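Long-range contact in dTDP-4-dehydrorhamnose reductase (Sulfolobus tokodaii, PDB 2GGS), which binds NADPH and probably reduces dTDP-4-dehydrorhamnose to dTDP-L-rhamnose: residues F175-P183 with W240-L250. Numbering follows the deposited sequence.
Sequences FAFKGYYSP and WIAKRPYDSSL
Y180 joins D247 in a single parallel bridge: its N donates to Y246 O (2.8 Å), in the carbonyl plane, while its O accepts from S248 N (3.0 Å). One water is hydrogen-bonded to Y180 O, P245 O and S248 OG, the last also bonded to D108, and further along L250 N reaches S182 OG (3.3 Å). The two tyrosines Y180 and Y246 run alongside each other, Y180 presenting its CE1 edge in an offset edge-to-face pair with planes at 79°. Placing CG anti to the backbone N (chi1 179°) swings the Y246 ring back beside G179, where K178 O sits 3.3 Å from CE1. F177 reaches into the 240-250 loop, with W240 CZ3 and R244 CB over one ring face and P245 O at the edge near CE2 (3.5 Å). The R244 guanidinium lies over the W240 indole and salt-bridges D71. D247 OD1 accepts from S249 N (2.9 Å), an Asx turn, and also from S249 OG (2.6 Å), while OD2 pairs with R211. Replacing D247 with an alanine would probably leave S249 N and R211 without their mate and let the turn slacken. Beside the NADPH pocket of this Rossmann-type RmlD domain, the contact ties the loop between strand 231-234 and helix 253-258 to strand 180-181, which pairs with strand 212-213; the Y181 side chain packs on L217 of helix 214-224, about 6 Å from the bound NADPH.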
loop_
_atom_site.group_PDB
_atom_site.type_symbol
_atom_site.label_atom_id
_atom_site.label_comp_id
_atom_site.label_asym_id
_atom_site.label_seq_id
_atom_site.Cartn_x
_atom_site.Cartn_y
_atom_site.Cartn_z
ATOM N N PHE A 175 -10.640 7.964 18.297
ATOM C CA PHE A 175 -11.515 8.758 17.450
ATOM C C PHE A 175 -11.579 8.178 16.039
ATOM O O PHE A 175 -10.609 8.220 15.288
ATOM C CB PHE A 175 -11.057 10.223 17.476
ATOM C CG PHE A 175 -11.145 10.824 18.845
ATOM C CD1 PHE A 175 -12.370 11.291 19.320
ATOM C CD2 PHE A 175 -10.051 10.826 19.687
ATOM C CE1 PHE A 175 -12.476 11.810 20.599
ATOM C CE2 PHE A 175 -10.145 11.342 20.977
ATOM C CZ PHE A 175 -11.363 11.826 21.434
ATOM N N ALA A 176 -12.711 7.578 15.704
ATOM C CA ALA A 176 -12.820 6.841 14.460
ATOM C C ALA A 176 -13.507 7.684 13.423
ATOM O O ALA A 176 -14.664 8.074 13.561
ATOM C CB ALA A 176 -13.549 5.475 14.656
ATOM N N PHE A 177 -12.763 7.973 12.355
ATOM C CA PHE A 177 -13.303 8.683 11.222
ATOM C C PHE A 177 -14.596 8.040 10.719
ATOM O O PHE A 177 -14.646 6.831 10.488
ATOM C CB PHE A 177 -12.252 8.722 10.099
ATOM C CG PHE A 177 -12.712 9.406 8.839
ATOM C CD1 PHE A 177 -13.113 10.750 8.855
ATOM C CD2 PHE A 177 -12.699 8.725 7.613
ATOM C CE1 PHE A 177 -13.526 11.402 7.681
ATOM C CE2 PHE A 177 -13.117 9.363 6.420
ATOM C CZ PHE A 177 -13.515 10.720 6.455
ATOM N N LYS A 178 -15.629 8.862 10.551
ATOM C CA LYS A 178 -16.855 8.426 9.882
ATOM C C LYS A 178 -16.615 8.273 8.388
ATOM O O LYS A 178 -16.673 9.254 7.641
ATOM C CB LYS A 178 -18.015 9.402 10.138
ATOM C CG LYS A 178 -19.388 8.932 9.607
ATOM C CD LYS A 178 -20.468 9.978 9.935
ATOM C CE LYS A 178 -21.739 9.809 9.153
ATOM N NZ LYS A 178 -22.530 11.074 9.300
ATOM N N GLY A 179 -16.367 7.032 7.970
ATOM C CA GLY A 179 -16.164 6.714 6.562
ATOM C C GLY A 179 -15.710 5.277 6.427
ATOM O O GLY A 179 -15.427 4.615 7.438
ATOM N N TYR A 180 -15.609 4.824 5.181
ATOM C CA TYR A 180 -15.470 3.391 4.826
ATOM C C TYR A 180 -14.106 3.299 4.174
ATOM O O TYR A 180 -13.764 4.166 3.352
ATOM C CB TYR A 180 -16.592 2.940 3.950
ATOM C CG TYR A 180 -17.929 3.086 4.663
ATOM C CD1 TYR A 180 -18.571 4.304 4.670
ATOM C CD2 TYR A 180 -18.521 1.999 5.319
ATOM C CE1 TYR A 180 -19.757 4.477 5.320
ATOM C CE2 TYR A 180 -19.765 2.150 5.995
ATOM C CZ TYR A 180 -20.363 3.401 5.970
ATOM O OH TYR A 180 -21.587 3.617 6.590
ATOM N N TYR A 181 -13.408 2.200 4.361
ATOM C CA TYR A 181 -12.551 1.638 3.341
ATOM C C TYR A 181 -12.440 0.121 3.271
ATOM O O TYR A 181 -13.359 -0.574 3.711
ATOM C CB TYR A 181 -11.162 2.282 3.720
ATOM C CG TYR A 181 -10.501 1.796 5.045
ATOM C CD1 TYR A 181 -11.271 1.449 6.182
ATOM C CD2 TYR A 181 -9.110 1.738 5.163
ATOM C CE1 TYR A 181 -10.685 0.995 7.362
ATOM C CE2 TYR A 181 -8.496 1.316 6.356
ATOM C CZ TYR A 181 -9.284 0.939 7.456
ATOM O OH TYR A 181 -8.666 0.478 8.603
ATOM N N SER A 182 -11.332 -0.404 2.722
ATOM C CA SER A 182 -11.226 -1.835 2.521
ATOM C C SER A 182 -9.874 -2.420 3.035
ATOM O O SER A 182 -9.050 -2.881 2.248
ATOM C CB SER A 182 -11.444 -2.186 1.028
ATOM O OG SER A 182 -10.721 -1.318 0.222
ATOM N N PRO A 183 -9.696 -2.442 4.361
ATOM C CA PRO A 183 -8.379 -2.763 4.920
ATOM C C PRO A 183 -7.966 -4.207 4.608
ATOM O O PRO A 183 -8.789 -5.130 4.701
ATOM C CB PRO A 183 -8.583 -2.570 6.430
ATOM C CG PRO A 183 -10.097 -2.777 6.635
ATOM C CD PRO A 183 -10.688 -2.128 5.416
ATOM N N TRP A 240 -5.947 16.035 12.198
ATOM C CA TRP A 240 -5.750 15.757 10.768
ATOM C C TRP A 240 -5.547 17.045 9.970
ATOM O O TRP A 240 -6.294 18.022 10.144
ATOM C CB TRP A 240 -6.927 14.949 10.194
ATOM C CG TRP A 240 -6.796 13.454 10.414
ATOM C CD1 TRP A 240 -5.821 12.825 11.117
ATOM C CD2 TRP A 240 -7.690 12.424 9.959
ATOM N NE1 TRP A 240 -6.027 11.464 11.118
ATOM C CE2 TRP A 240 -7.170 11.194 10.410
ATOM C CE3 TRP A 240 -8.877 12.423 9.208
ATOM C CZ2 TRP A 240 -7.784 9.958 10.123
ATOM C CZ3 TRP A 240 -9.494 11.184 8.922
ATOM C CH2 TRP A 240 -8.944 9.978 9.382
ATOM N N ILE A 241 -4.506 17.062 9.138
ATOM C CA ILE A 241 -4.285 18.163 8.198
ATOM C C ILE A 241 -5.016 17.872 6.876
ATOM O O ILE A 241 -5.765 18.708 6.376
ATOM C CB ILE A 241 -2.767 18.459 7.962
ATOM C CG1 ILE A 241 -2.103 18.997 9.237
ATOM C CG2 ILE A 241 -2.573 19.474 6.842
ATOM C CD1 ILE A 241 -1.169 18.028 9.915
ATOM N N ALA A 242 -4.811 16.685 6.323
ATOM C CA ALA A 242 -5.424 16.338 5.034
ATOM C C ALA A 242 -6.873 15.865 5.164
ATOM O O ALA A 242 -7.254 15.330 6.197
ATOM C CB ALA A 242 -4.574 15.279 4.330
ATOM N N LYS A 243 -7.671 16.065 4.119
ATOM C CA LYS A 243 -9.029 15.522 4.058
ATOM C C LYS A 243 -8.922 14.063 3.644
ATOM O O LYS A 243 -8.110 13.746 2.775
ATOM C CB LYS A 243 -9.865 16.282 3.051
ATOM C CG LYS A 243 -10.301 17.685 3.503
ATOM C CD LYS A 243 -10.395 18.698 2.328
ATOM C CE LYS A 243 -9.071 19.480 2.053
ATOM N NZ LYS A 243 -8.495 20.149 3.275
ATOM N N ARG A 244 -9.678 13.180 4.297
ATOM C CA ARG A 244 -9.756 11.758 3.874
ATOM C C ARG A 244 -11.008 11.549 3.036
ATOM O O ARG A 244 -12.027 12.175 3.313
ATOM C CB ARG A 244 -9.789 10.832 5.099
ATOM C CG ARG A 244 -8.424 10.362 5.623
ATOM C CD ARG A 244 -7.494 11.512 5.992
ATOM N NE ARG A 244 -6.327 10.992 6.709
ATOM C CZ ARG A 244 -5.438 11.780 7.331
ATOM N NH1 ARG A 244 -5.592 13.105 7.296
ATOM N NH2 ARG A 244 -4.402 11.253 7.966
ATOM N N PRO A 245 -10.945 10.659 2.020
ATOM C CA PRO A 245 -12.155 10.319 1.246
ATOM C C PRO A 245 -13.186 9.637 2.138
ATOM O O PRO A 245 -12.834 8.826 2.980
ATOM C CB PRO A 245 -11.634 9.364 0.145
ATOM C CG PRO A 245 -10.331 8.826 0.689
ATOM C CD PRO A 245 -9.747 9.939 1.532
ATOM N N TYR A 246 -14.452 10.009 1.980
ATOM C CA TYR A 246 -15.529 9.420 2.805
ATOM C C TYR A 246 -15.657 7.897 2.684
ATOM O O TYR A 246 -15.645 7.200 3.691
ATOM C CB TYR A 246 -16.871 10.064 2.480
ATOM C CG TYR A 246 -18.000 9.460 3.283
ATOM C CD1 TYR A 246 -18.064 9.644 4.666
ATOM C CD2 TYR A 246 -18.966 8.678 2.672
ATOM C CE1 TYR A 246 -19.092 9.070 5.421
ATOM C CE2 TYR A 246 -20.003 8.098 3.417
ATOM C CZ TYR A 246 -20.052 8.313 4.788
ATOM O OH TYR A 246 -21.078 7.770 5.545
ATOM N N ASP A 247 -15.769 7.401 1.465
ATOM C CA ASP A 247 -15.845 5.973 1.198
ATOM C C ASP A 247 -14.870 5.629 0.102
ATOM O O ASP A 247 -15.186 5.760 -1.092
ATOM C CB ASP A 247 -17.265 5.542 0.795
ATOM C CG ASP A 247 -17.387 4.051 0.653
ATOM O OD1 ASP A 247 -16.340 3.365 0.580
ATOM O OD2 ASP A 247 -18.527 3.524 0.637
ATOM N N SER A 248 -13.686 5.183 0.499
ATOM C CA SER A 248 -12.660 4.809 -0.513
ATOM C C SER A 248 -12.608 3.289 -0.719
ATOM O O SER A 248 -11.680 2.737 -1.311
ATOM C CB SER A 248 -11.299 5.395 -0.097
ATOM O OG SER A 248 -10.860 4.820 1.107
ATOM N N SER A 249 -13.660 2.581 -0.279
ATOM C CA SER A 249 -13.636 1.143 -0.438
ATOM C C SER A 249 -13.422 0.796 -1.909
ATOM O O SER A 249 -13.866 1.545 -2.807
ATOM C CB SER A 249 -14.939 0.508 0.081
ATOM O OG SER A 249 -16.043 1.073 -0.570
ATOM N N LEU A 250 -12.732 -0.330 -2.138
ATOM C CA LEU A 250 -12.474 -0.834 -3.500
ATOM C C LEU A 250 -13.300 -2.054 -3.835
ATOM O O LEU A 250 -13.565 -2.885 -2.976
ATOM C CB LEU A 250 -10.995 -1.206 -3.687
ATOM C CG LEU A 250 -10.027 -0.065 -3.386
ATOM C CD1 LEU A 250 -8.620 -0.661 -3.738
ATOM C CD2 LEU A 250 -10.393 1.159 -4.230
HETATM O O HOH W 1 -11.492 6.309 3.255
#